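Co-type Nitrile Hydratase beta subunit (Pseudomonas putida, PDB 3QYH) forms the beta subunit of a cobalt-type nitrile hydratase, which probably hydrates nitriles to the corresponding amides at a cobalt(III) centre. Local coordinates at residues K31-L36 and E70-V75; G44-D49 and E77-E82; F51-E56 and A174-G179; H147-R152 and D213-P218. All blocks are in the same frame, centred on the assembly; numbering follows the deposited sequence.

How the contacts relate
Contacts 1, 2 and 4 are buried; contact 3 is partly buried. Contacts 1 and 2 both use helix 68-82 in the N-terminal helical part and are apolar, with no hydrogen bond across either. Contact 1 pairs two helices, whereas contact 2 seats a turn on a helix. Contact 3 shares helix 48-56 with contact 2, its centre about 9 Å away, but joins that helix to the C-terminal part through two histidine rings. Contact 4 lies wholly in the SH3-like C-terminal part and mixes a hydrogen bond with Met-aromatic packing. His147 of contact 4 ties to Glu56 and His176 of contact 3, whereas contacts 1 and 4 do not touch.

Contact 1 of 4, residues K31-L36 and E70-V75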
# COMPACT_ATOMS: atom_id res chain seq x y z
N LYS B 31 -10.07 -15.10 1.89
CA LYS B 31 -10.47 -14.93 0.49
C LYS B 31 -11.79 -14.18 0.40
O LYS B 31 -11.96 -13.28 -0.43
CB LYS B 31 -10.61 -16.29 -0.20
CG LYS B 31 -9.30 -17.09 -0.23
CD LYS B 31 -9.53 -18.52 -0.69
CE LYS B 31 -8.23 -19.35 -0.56
NZ LYS B 31 -8.40 -20.76 -1.00
N THR B 32 -12.73 -14.57 1.24
CA THR B 32 -14.03 -13.90 1.32
C THR B 32 -13.87 -12.44 1.70
O THR B 32 -14.44 -11.54 1.04
CB THR B 32 -14.91 -14.60 2.38
OG1 THR B 32 -15.00 -15.99 2.05
CG2 THR B 32 -16.30 -13.98 2.44
N VAL B 33 -13.12 -12.17 2.77
CA VAL B 33 -12.96 -10.79 3.23
C VAL B 33 -12.27 -9.93 2.15
O VAL B 33 -12.70 -8.82 1.83
CB VAL B 33 -12.17 -10.72 4.57
CG1 VAL B 33 -11.90 -9.26 4.93
CG2 VAL B 33 -12.97 -11.41 5.70
N MET B 34 -11.19 -10.44 1.58
CA MET B 34 -10.48 -9.66 0.57
C MET B 34 -11.40 -9.32 -0.61
O MET B 34 -11.44 -8.19 -1.06
CB MET B 34 -9.25 -10.43 0.08
CG MET B 34 -8.41 -9.65 -0.91
SD MET B 34 -8.98 -9.92 -2.63
CE MET B 34 -8.62 -8.32 -3.33
N SER B 35 -12.18 -10.30 -1.08
CA SER B 35 -12.98 -10.09 -2.28
C SER B 35 -14.19 -9.17 -2.04
O SER B 35 -14.75 -8.60 -2.97
CB SER B 35 -13.43 -11.42 -2.92
OG SER B 35 -14.31 -12.09 -2.06
N LEU B 36 -14.58 -9.01 -0.78
CA LEU B 36 -15.68 -8.11 -0.44
C LEU B 36 -15.32 -6.65 -0.70
O LEU B 36 -16.22 -5.85 -1.03
CB LEU B 36 -16.07 -8.27 1.03
CG LEU B 36 -16.91 -9.52 1.35
CD1 LEU B 36 -17.17 -9.59 2.86
CD2 LEU B 36 -18.22 -9.50 0.56
N GLU B 70 -8.73 -9.14 9.45
CA GLU B 70 -9.64 -8.80 10.54
C GLU B 70 -9.91 -7.30 10.56
O GLU B 70 -11.00 -6.88 10.93
CB GLU B 70 -9.10 -9.24 11.89
CG GLU B 70 -9.14 -10.72 12.10
CD GLU B 70 -8.50 -11.10 13.42
OE1 GLU B 70 -9.11 -10.81 14.46
OE2 GLU B 70 -7.39 -11.67 13.39
N LEU B 71 -8.92 -6.50 10.17
CA LEU B 71 -9.13 -5.05 10.09
C LEU B 71 -10.19 -4.73 9.03
O LEU B 71 -11.07 -3.89 9.23
CB LEU B 71 -7.84 -4.31 9.75
CG LEU B 71 -6.60 -4.76 10.54
CD1 LEU B 71 -5.39 -3.95 10.08
CD2 LEU B 71 -6.83 -4.61 12.03
N TRP B 72 -10.11 -5.39 7.88
CA TRP B 72 -11.10 -5.18 6.83
C TRP B 72 -12.48 -5.63 7.29
O TRP B 72 -13.48 -4.94 7.04
CB TRP B 72 -10.71 -5.95 5.57
CG TRP B 72 -9.54 -5.36 4.82
CD1 TRP B 72 -8.57 -4.55 5.32
CD2 TRP B 72 -9.24 -5.56 3.43
NE1 TRP B 72 -7.67 -4.23 4.32
CE2 TRP B 72 -8.05 -4.83 3.16
CE3 TRP B 72 -9.85 -6.28 2.39
CZ2 TRP B 72 -7.46 -4.80 1.89
CZ3 TRP B 72 -9.26 -6.25 1.13
CH2 TRP B 72 -8.08 -5.52 0.89
N LEU B 73 -12.54 -6.79 7.92
CA LEU B 73 -13.81 -7.32 8.42
C LEU B 73 -14.47 -6.30 9.35
O LEU B 73 -15.68 -6.08 9.30
CB LEU B 73 -13.61 -8.67 9.13
CG LEU B 73 -14.84 -9.21 9.87
CD1 LEU B 73 -16.03 -9.41 8.92
CD2 LEU B 73 -14.51 -10.48 10.58
N HIS B 74 -13.65 -5.67 10.19
CA HIS B 74 -14.14 -4.64 11.11
C HIS B 74 -14.77 -3.50 10.34
O HIS B 74 -15.86 -3.04 10.71
CB HIS B 74 -13.02 -4.08 12.02
CG HIS B 74 -13.39 -2.81 12.72
ND1 HIS B 74 -13.89 -2.78 14.00
CD2 HIS B 74 -13.38 -1.52 12.29
CE1 HIS B 74 -14.15 -1.53 14.35
NE2 HIS B 74 -13.85 -0.75 13.33
N VAL B 75 -14.12 -3.05 9.27
CA VAL B 75 -14.67 -1.95 8.49
C VAL B 75 -16.03 -2.34 7.93
O VAL B 75 -16.98 -1.56 8.01
CB VAL B 75 -13.74 -1.54 7.32
CG1 VAL B 75 -14.37 -0.43 6.50
CG2 VAL B 75 -12.39 -1.10 7.85
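Val33 presses one methyl onto the root of Trp72, where CG1 lies 3.6 Å from Trp72 CB. With CG1 anti to the backbone N (chi1 174°), the valine lays this methyl against the main chain of the facing helix as well, 3.9 Å from Leu73 N. Further along, the six-membered ring of the indole is inserted edge first against the backbone of 31-36: Trp72 CZ3 stands 3.6 Å from Met34 O, and the carbonyl oxygens of Val33 and Met34 both lie near the ring plane, at its rim. Met34 runs beside the indole, its CG 4.1 Å from Trp72 CZ3. The motif is a crossed helix pair in the N-terminal helical part of the subunit; the axes of the two segments approach to 9.4 Å at 54°, with Val33 and Leu73 nearest in register. Phe51 and Tyr69 meet the indole edge-to-face, and the ring of Tyr68 also meets it. Were an alanine here instead, the wedge of aromatic carbons beside Met34 would be gone, and a gap would probably open between the helices while those neighbouring rings lost their partner. Packing is slacker toward Leu73, whose CB is 4.4 Å from Val33 CG2. Lys31 and Thr32 on the first helix are partly exposed and take no part: Lys31 NZ forms a salt bridge with Asp28, and Thr32 packs on an apolar side chain of the partner protein chain.

Contact 2 of 4, residues G44-D49 and E77-E82; sequences GNFNLD and ENLLVE
Phe46 on Leu79 and Leu80 is an apolar contact that seats the connection between helices 28-43 and 48-56 on the last turn of helix 68-82. Leu79 supplies a methyl over the ring face: CD2 is 3.7 Å from Phe46 CG and 4.1 Å from the ring centroid, 28° off the normal, a CH-pi contact. Leu80 meets the same ring at its edge, with CD2 4.0 Å from Phe46 CE2, and that methyl also touches Asn45 CB at 3.8 Å. The phenyl takes the crowded position between its own backbone N and carbonyl carbon (chi1 49°), which turns it in toward both leucines. The link is a short connection between two helices: Gly44 closes helix 28-43 in a Schellman motif, and Asn47 is the N-cap of helix 48-56, its OD1 hydrogen-bonded to Glu50 N. The amide of Asn45 is tied through OD1 to Asn43 ND2, leaving CB to do the packing. Leu37, Leu40 and Leu41 of helix 28-43, together with Phe51, also pack on Phe46, while Leu80 reaches on to Val85 and Leu86 in the loop that follows its helix.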
# COMPACT_ATOMS: atom_id res chain seq x y z
N GLY B 44 -20.29 1.69 -4.49
CA GLY B 44 -20.26 3.04 -3.95
C GLY B 44 -20.75 3.10 -2.50
O GLY B 44 -21.24 4.13 -2.03
N ASN B 45 -20.65 2.00 -1.76
CA ASN B 45 -21.10 2.02 -0.38
C ASN B 45 -20.24 2.92 0.53
O ASN B 45 -20.71 3.41 1.56
CB ASN B 45 -21.14 0.62 0.22
CG ASN B 45 -22.13 -0.30 -0.48
OD1 ASN B 45 -21.84 -1.48 -0.66
ND2 ASN B 45 -23.33 0.22 -0.82
N PHE B 46 -18.97 3.08 0.17
CA PHE B 46 -18.07 4.00 0.86
C PHE B 46 -16.90 4.21 -0.08
O PHE B 46 -16.79 3.48 -1.06
CB PHE B 46 -17.61 3.42 2.21
CG PHE B 46 -17.09 1.99 2.14
CD1 PHE B 46 -15.83 1.72 1.63
CD2 PHE B 46 -17.87 0.93 2.55
CE1 PHE B 46 -15.35 0.40 1.55
CE2 PHE B 46 -17.42 -0.38 2.47
CZ PHE B 46 -16.15 -0.65 1.98
N ASN B 47 -16.08 5.22 0.17
CA ASN B 47 -14.87 5.40 -0.64
C ASN B 47 -13.65 4.90 0.12
O ASN B 47 -13.75 4.52 1.29
CB ASN B 47 -14.73 6.84 -1.14
CG ASN B 47 -14.47 7.85 -0.03
OD1 ASN B 47 -13.73 7.58 0.92
ND2 ASN B 47 -15.07 9.04 -0.14
N LEU B 48 -12.49 4.89 -0.52
CA LEU B 48 -11.32 4.26 0.05
C LEU B 48 -10.79 5.08 1.23
O LEU B 48 -10.23 4.53 2.16
CB LEU B 48 -10.23 4.10 -1.03
CG LEU B 48 -9.05 3.21 -0.66
CD1 LEU B 48 -9.54 1.81 -0.30
CD2 LEU B 48 -8.06 3.18 -1.83
N ASP B 49 -10.95 6.40 1.18
CA ASP B 49 -10.50 7.24 2.28
C ASP B 49 -11.31 6.95 3.53
O ASP B 49 -10.76 6.88 4.64
CB ASP B 49 -10.55 8.73 1.90
CG ASP B 49 -9.79 9.03 0.60
OD1 ASP B 49 -10.45 9.38 -0.40
OD2 ASP B 49 -8.55 8.89 0.58
N GLU B 77 -18.21 -4.44 8.98
CA GLU B 77 -19.22 -4.57 10.03
C GLU B 77 -19.65 -3.25 10.65
O GLU B 77 -20.72 -3.16 11.24
CB GLU B 77 -18.75 -5.52 11.13
CG GLU B 77 -18.65 -6.99 10.69
CD GLU B 77 -18.10 -7.88 11.80
OE1 GLU B 77 -17.39 -7.34 12.67
OE2 GLU B 77 -18.37 -9.09 11.82
N ASN B 78 -18.81 -2.23 10.52
CA ASN B 78 -19.03 -0.97 11.21
C ASN B 78 -19.29 0.19 10.28
O ASN B 78 -20.27 0.91 10.46
CB ASN B 78 -17.88 -0.68 12.16
CG ASN B 78 -17.90 -1.59 13.38
OD1 ASN B 78 -18.64 -1.35 14.32
ND2 ASN B 78 -17.10 -2.65 13.34
N LEU B 79 -18.43 0.38 9.28
CA LEU B 79 -18.62 1.48 8.33
C LEU B 79 -19.95 1.31 7.55
O LEU B 79 -20.63 2.30 7.23
CB LEU B 79 -17.42 1.60 7.39
CG LEU B 79 -17.40 2.75 6.40
CD1 LEU B 79 -17.52 4.06 7.17
CD2 LEU B 79 -16.09 2.73 5.60
N LEU B 80 -20.33 0.07 7.26
CA LEU B 80 -21.58 -0.12 6.52
C LEU B 80 -22.77 0.30 7.39
O LEU B 80 -23.81 0.70 6.88
CB LEU B 80 -21.75 -1.56 6.05
CG LEU B 80 -20.88 -1.97 4.84
CD1 LEU B 80 -21.11 -3.42 4.47
CD2 LEU B 80 -21.20 -1.08 3.64
N VAL B 81 -22.62 0.18 8.70
CA VAL B 81 -23.67 0.62 9.59
C VAL B 81 -23.67 2.15 9.67
O VAL B 81 -24.73 2.77 9.57
CB VAL B 81 -23.57 -0.03 10.97
CG1 VAL B 81 -24.58 0.60 11.92
CG2 VAL B 81 -23.82 -1.52 10.84
N GLU B 82 -22.49 2.74 9.79
CA GLU B 82 -22.37 4.20 9.83
C GLU B 82 -22.93 4.85 8.57
O GLU B 82 -23.49 5.95 8.62
CB GLU B 82 -20.92 4.64 10.03
CG GLU B 82 -20.35 4.26 11.39
CD GLU B 82 -18.82 4.40 11.45
OE1 GLU B 82 -18.19 4.74 10.42
OE2 GLU B 82 -18.25 4.16 12.54

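Contact 3 of 4, residues F51-E56 and A174-G179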
# COMPACT_ATOMS: atom_id res chain seq x y z
N PHE B 51 -12.71 4.18 4.11
CA PHE B 51 -12.31 2.81 4.47
C PHE B 51 -11.07 2.88 5.35
O PHE B 51 -11.04 2.30 6.45
CB PHE B 51 -12.07 1.97 3.20
CG PHE B 51 -11.49 0.60 3.46
CD1 PHE B 51 -10.12 0.40 3.44
CD2 PHE B 51 -12.32 -0.47 3.73
CE1 PHE B 51 -9.58 -0.86 3.68
CE2 PHE B 51 -11.79 -1.73 3.98
CZ PHE B 51 -10.43 -1.94 3.95
N ARG B 52 -10.06 3.62 4.90
CA ARG B 52 -8.83 3.74 5.70
C ARG B 52 -9.12 4.31 7.08
O ARG B 52 -8.59 3.83 8.08
CB ARG B 52 -7.80 4.62 5.01
CG ARG B 52 -7.24 4.04 3.71
CD ARG B 52 -5.92 4.72 3.34
NE ARG B 52 -5.31 4.11 2.16
CZ ARG B 52 -5.53 4.53 0.92
NH1 ARG B 52 -6.32 5.58 0.71
NH2 ARG B 52 -4.95 3.92 -0.09
N HIS B 53 -9.96 5.35 7.15
CA HIS B 53 -10.18 6.02 8.42
C HIS B 53 -11.02 5.18 9.38
O HIS B 53 -10.95 5.34 10.59
CB HIS B 53 -10.82 7.40 8.21
CG HIS B 53 -10.90 8.22 9.46
ND1 HIS B 53 -9.80 8.44 10.27
CD2 HIS B 53 -11.94 8.87 10.04
CE1 HIS B 53 -10.17 9.19 11.30
NE2 HIS B 53 -11.45 9.46 11.18
N SER B 54 -11.84 4.29 8.83
CA SER B 54 -12.59 3.34 9.63
C SER B 54 -11.64 2.41 10.38
O SER B 54 -11.83 2.15 11.56
CB SER B 54 -13.56 2.54 8.76
OG SER B 54 -14.20 1.54 9.53
N ILE B 55 -10.60 1.94 9.69
CA ILE B 55 -9.58 1.10 10.33
C ILE B 55 -8.85 1.90 11.40
O ILE B 55 -8.60 1.39 12.50
CB ILE B 55 -8.58 0.57 9.29
CG1 ILE B 55 -9.25 -0.49 8.41
CG2 ILE B 55 -7.34 -0.03 9.96
CD1 ILE B 55 -8.40 -0.93 7.20
N GLU B 56 -8.52 3.16 11.08
CA GLU B 56 -7.82 4.05 12.02
C GLU B 56 -8.59 4.23 13.34
O GLU B 56 -7.99 4.45 14.41
CB GLU B 56 -7.57 5.41 11.35
CG GLU B 56 -6.52 5.32 10.22
CD GLU B 56 -6.44 6.57 9.35
OE1 GLU B 56 -7.12 7.57 9.64
OE2 GLU B 56 -5.68 6.52 8.35
N ALA B 174 -12.06 14.14 1.61
CA ALA B 174 -12.84 13.08 0.98
C ALA B 174 -13.29 12.03 1.98
O ALA B 174 -14.29 11.37 1.76
CB ALA B 174 -12.04 12.44 -0.15
N ALA B 175 -12.55 11.85 3.06
CA ALA B 175 -12.94 10.88 4.06
C ALA B 175 -14.11 11.37 4.93
O ALA B 175 -14.68 10.60 5.69
CB ALA B 175 -11.76 10.51 4.96
N HIS B 176 -14.43 12.65 4.84
CA HIS B 176 -15.38 13.26 5.79
C HIS B 176 -16.53 14.02 5.10
O HIS B 176 -17.05 15.00 5.64
CB HIS B 176 -14.65 14.17 6.79
CG HIS B 176 -13.66 13.45 7.65
ND1 HIS B 176 -14.03 12.65 8.71
CD2 HIS B 176 -12.30 13.39 7.59
CE1 HIS B 176 -12.95 12.12 9.26
NE2 HIS B 176 -11.89 12.56 8.61
N GLY B 177 -16.88 13.60 3.88
CA GLY B 177 -17.96 14.21 3.14
C GLY B 177 -17.80 15.68 2.81
O GLY B 177 -18.80 16.38 2.64
N LYS B 178 -16.57 16.16 2.70
CA LYS B 178 -16.31 17.57 2.43
C LYS B 178 -15.79 17.80 1.02
O LYS B 178 -15.27 18.87 0.71
CB LYS B 178 -15.29 18.13 3.43
CG LYS B 178 -15.81 18.18 4.86
CD LYS B 178 -14.79 18.81 5.80
CE LYS B 178 -15.24 18.75 7.26
NZ LYS B 178 -16.51 19.49 7.48
N GLY B 179 -15.90 16.80 0.17
CA GLY B 179 -15.48 16.96 -1.21
C GLY B 179 -14.04 16.55 -1.45
O GLY B 179 -13.31 16.20 -0.51
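His53 and His176 meet ring to ring, the edge of His176 directed at the face of His53 in an offset edge-to-face (T-shaped) pair. The centroids are 5.0 Å apart and the planes stand at 70°. The leading atom is His176 CE1, which lies 3.5 Å from His53 CD2 and 3.6 Å from His53 NE2, so it comes in over the CD2-NE2 side of the ring rather than its middle. His53 reaches the loop because its CG is anti to the backbone N (chi1 -172°), which carries the imidazole off the helix. No hydrogen bond crosses between the two segments; the fixing is done from behind. His53 ND1 donates to Glu56 OE1 at 2.9 Å along a nearly straight line, with the acceptor in the imidazole plane. The bond meets the carboxylate on its anti side, 28° out of the carboxylate plane, and ought to fix the ring's rotation. Glu56 is one helical turn on, so the helix carries both the ring and its brace. His147 is the second-shell link: its ND1 is hydrogen-bonded to the same Glu56 OE1, and its backbone N to His176 NE2, so one residue steadies both halves of the pair. The neighbouring Arg52 hydrogen-bonds through NE and NH2 to modified side-chain groups of the partner protein chain and forms a salt bridge with an acidic side chain there. That fits the known nitrile hydratase arrangement, in which beta-subunit arginines hold the oxidised cysteine ligands of the metal; the histidine pair joins the helical N-terminal part to the SH3-like C-terminal part in the shell behind the cobalt site, the side chain of His53 about 13 Å from the ion.

Contact 4 of 4, residues H147-R152 and D213-P218; sequences HTRMPR and DDYLEP
Met150 holds CG between its backbone N and carbonyl carbon (chi1 47°) and bends at chi3, a shape that folds the thioether over Tyr215. Tyr215, at the end of the 3-10 segment before strand 216-218 and with its own CG anti to the carbonyl carbon, reaches across to the loop between strands 136-139 and 158-168 of the SH3-like C-terminal part. The result is a Met-aromatic contact: Met150 SD stands 5.2 Å from the ring centroid, 17° off the normal, above the face but at a distance. The terminal methyl comes closer, with CE 3.5 Å from Tyr215 CB, and Met150 CB covers the ring's CD2 side. At the far end Tyr215 OH accepts the backbone N-H of Arg149 at 2.9 Å. Asp172 joins from outside, hydrogen-bonded through OD2 to Tyr215 OH and through OD1 to Thr148 OG1. With a phenylalanine in its place the hydroxyl is missing, which would probably strip Arg149 N of its acceptor and Asp172 OD2 of its mate. Arg149 turns its guanidinium away to a modified side chain and the backbone of the partner protein chain; the side chain of Arg149 comes to about 5 Å from the bound cobalt(III) ion. It leaves its CB beside the phenol oxygen, Arg149 CB to Tyr215 OH being 3.6 Å.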
# COMPACT_ATOMS: atom_id res chain seq x y z
N HIS B 147 -9.22 12.14 9.48
CA HIS B 147 -8.29 11.41 8.62
C HIS B 147 -7.25 12.36 8.02
O HIS B 147 -7.62 13.44 7.53
CB HIS B 147 -9.07 10.70 7.50
CG HIS B 147 -8.21 9.87 6.58
ND1 HIS B 147 -7.47 8.79 7.03
CD2 HIS B 147 -8.01 9.94 5.25
CE1 HIS B 147 -6.84 8.24 6.00
NE2 HIS B 147 -7.15 8.91 4.91
N THR B 148 -5.98 11.98 8.03
CA THR B 148 -4.94 12.75 7.36
C THR B 148 -3.80 11.83 6.93
O THR B 148 -3.66 10.72 7.46
CB THR B 148 -4.38 13.87 8.27
OG1 THR B 148 -3.65 14.83 7.48
CG2 THR B 148 -3.45 13.30 9.37
N ARG B 149 -2.99 12.28 5.97
CA ARG B 149 -1.90 11.43 5.47
C ARG B 149 -0.51 11.99 5.75
O ARG B 149 0.46 11.52 5.14
CB ARG B 149 -2.05 11.16 3.95
CG ARG B 149 -3.37 10.48 3.57
CD ARG B 149 -3.49 9.09 4.23
NE ARG B 149 -2.62 8.13 3.58
CZ ARG B 149 -2.46 6.86 3.95
NH1 ARG B 149 -3.12 6.37 5.00
NH2 ARG B 149 -1.65 6.09 3.25
N MET B 150 -0.40 12.96 6.65
CA MET B 150 0.90 13.44 7.10
C MET B 150 1.31 12.69 8.34
O MET B 150 0.73 12.92 9.41
CB MET B 150 0.93 14.97 7.36
CG MET B 150 -0.21 15.54 8.19
SD MET B 150 0.31 17.10 9.01
CE MET B 150 0.46 18.21 7.61
N PRO B 151 2.27 11.77 8.21
CA PRO B 151 2.61 10.97 9.39
C PRO B 151 3.14 11.87 10.51
O PRO B 151 3.76 12.90 10.25
CB PRO B 151 3.72 10.05 8.91
CG PRO B 151 3.52 9.97 7.37
CD PRO B 151 3.05 11.38 7.02
N ARG B 152 2.89 11.45 11.75
CA ARG B 152 3.35 12.22 12.90
C ARG B 152 4.85 12.48 12.82
O ARG B 152 5.30 13.57 13.15
CB ARG B 152 3.03 11.48 14.19
CG ARG B 152 2.31 12.34 15.20
CD ARG B 152 1.73 11.56 16.40
NE ARG B 152 1.78 12.41 17.59
CZ ARG B 152 1.50 12.01 18.83
NH1 ARG B 152 1.58 12.87 19.85
NH2 ARG B 152 1.13 10.76 19.06
N ASP B 213 -0.10 19.58 -0.96
CA ASP B 213 0.38 20.97 -1.01
C ASP B 213 0.07 21.73 0.29
O ASP B 213 0.97 22.33 0.88
CB ASP B 213 -0.25 21.70 -2.21
CG ASP B 213 0.37 23.06 -2.44
OD1 ASP B 213 0.18 23.93 -1.58
OD2 ASP B 213 1.03 23.26 -3.49
N ASP B 214 -1.18 21.69 0.74
CA ASP B 214 -1.50 22.45 1.95
C ASP B 214 -1.07 21.78 3.27
O ASP B 214 -1.43 22.26 4.33
CB ASP B 214 -2.96 22.92 1.99
CG ASP B 214 -3.95 21.79 2.18
OD1 ASP B 214 -3.53 20.63 2.39
OD2 ASP B 214 -5.16 22.06 2.13
N TYR B 215 -0.30 20.69 3.19
CA TYR B 215 0.35 20.12 4.37
C TYR B 215 1.64 20.89 4.63
O TYR B 215 2.29 20.70 5.66
CB TYR B 215 0.76 18.67 4.12
CG TYR B 215 -0.34 17.61 4.15
CD1 TYR B 215 -1.68 17.95 4.29
CD2 TYR B 215 0.00 16.27 4.01
CE1 TYR B 215 -2.67 16.94 4.31
CE2 TYR B 215 -0.96 15.27 4.02
CZ TYR B 215 -2.29 15.60 4.17
OH TYR B 215 -3.21 14.55 4.17
N LEU B 216 2.02 21.75 3.69
CA LEU B 216 3.37 22.33 3.68
C LEU B 216 3.39 23.85 3.76
O LEU B 216 2.38 24.51 3.47
CB LEU B 216 4.13 21.90 2.42
CG LEU B 216 4.14 20.40 2.10
CD1 LEU B 216 4.75 20.17 0.72
CD2 LEU B 216 4.91 19.62 3.17
N GLU B 217 4.54 24.40 4.15
CA GLU B 217 4.82 25.84 4.04
C GLU B 217 6.27 25.97 3.63
O GLU B 217 7.05 25.04 3.84
CB GLU B 217 4.62 26.54 5.39
CG GLU B 217 5.69 26.22 6.40
CD GLU B 217 5.47 26.91 7.76
OE1 GLU B 217 4.59 27.79 7.86
OE2 GLU B 217 6.18 26.56 8.72
N PRO B 218 6.64 27.13 3.04
CA PRO B 218 8.04 27.38 2.68
C PRO B 218 8.91 27.28 3.91
O PRO B 218 8.49 27.72 4.98
CB PRO B 218 8.01 28.82 2.16
CG PRO B 218 6.62 29.06 1.73
CD PRO B 218 5.75 28.24 2.65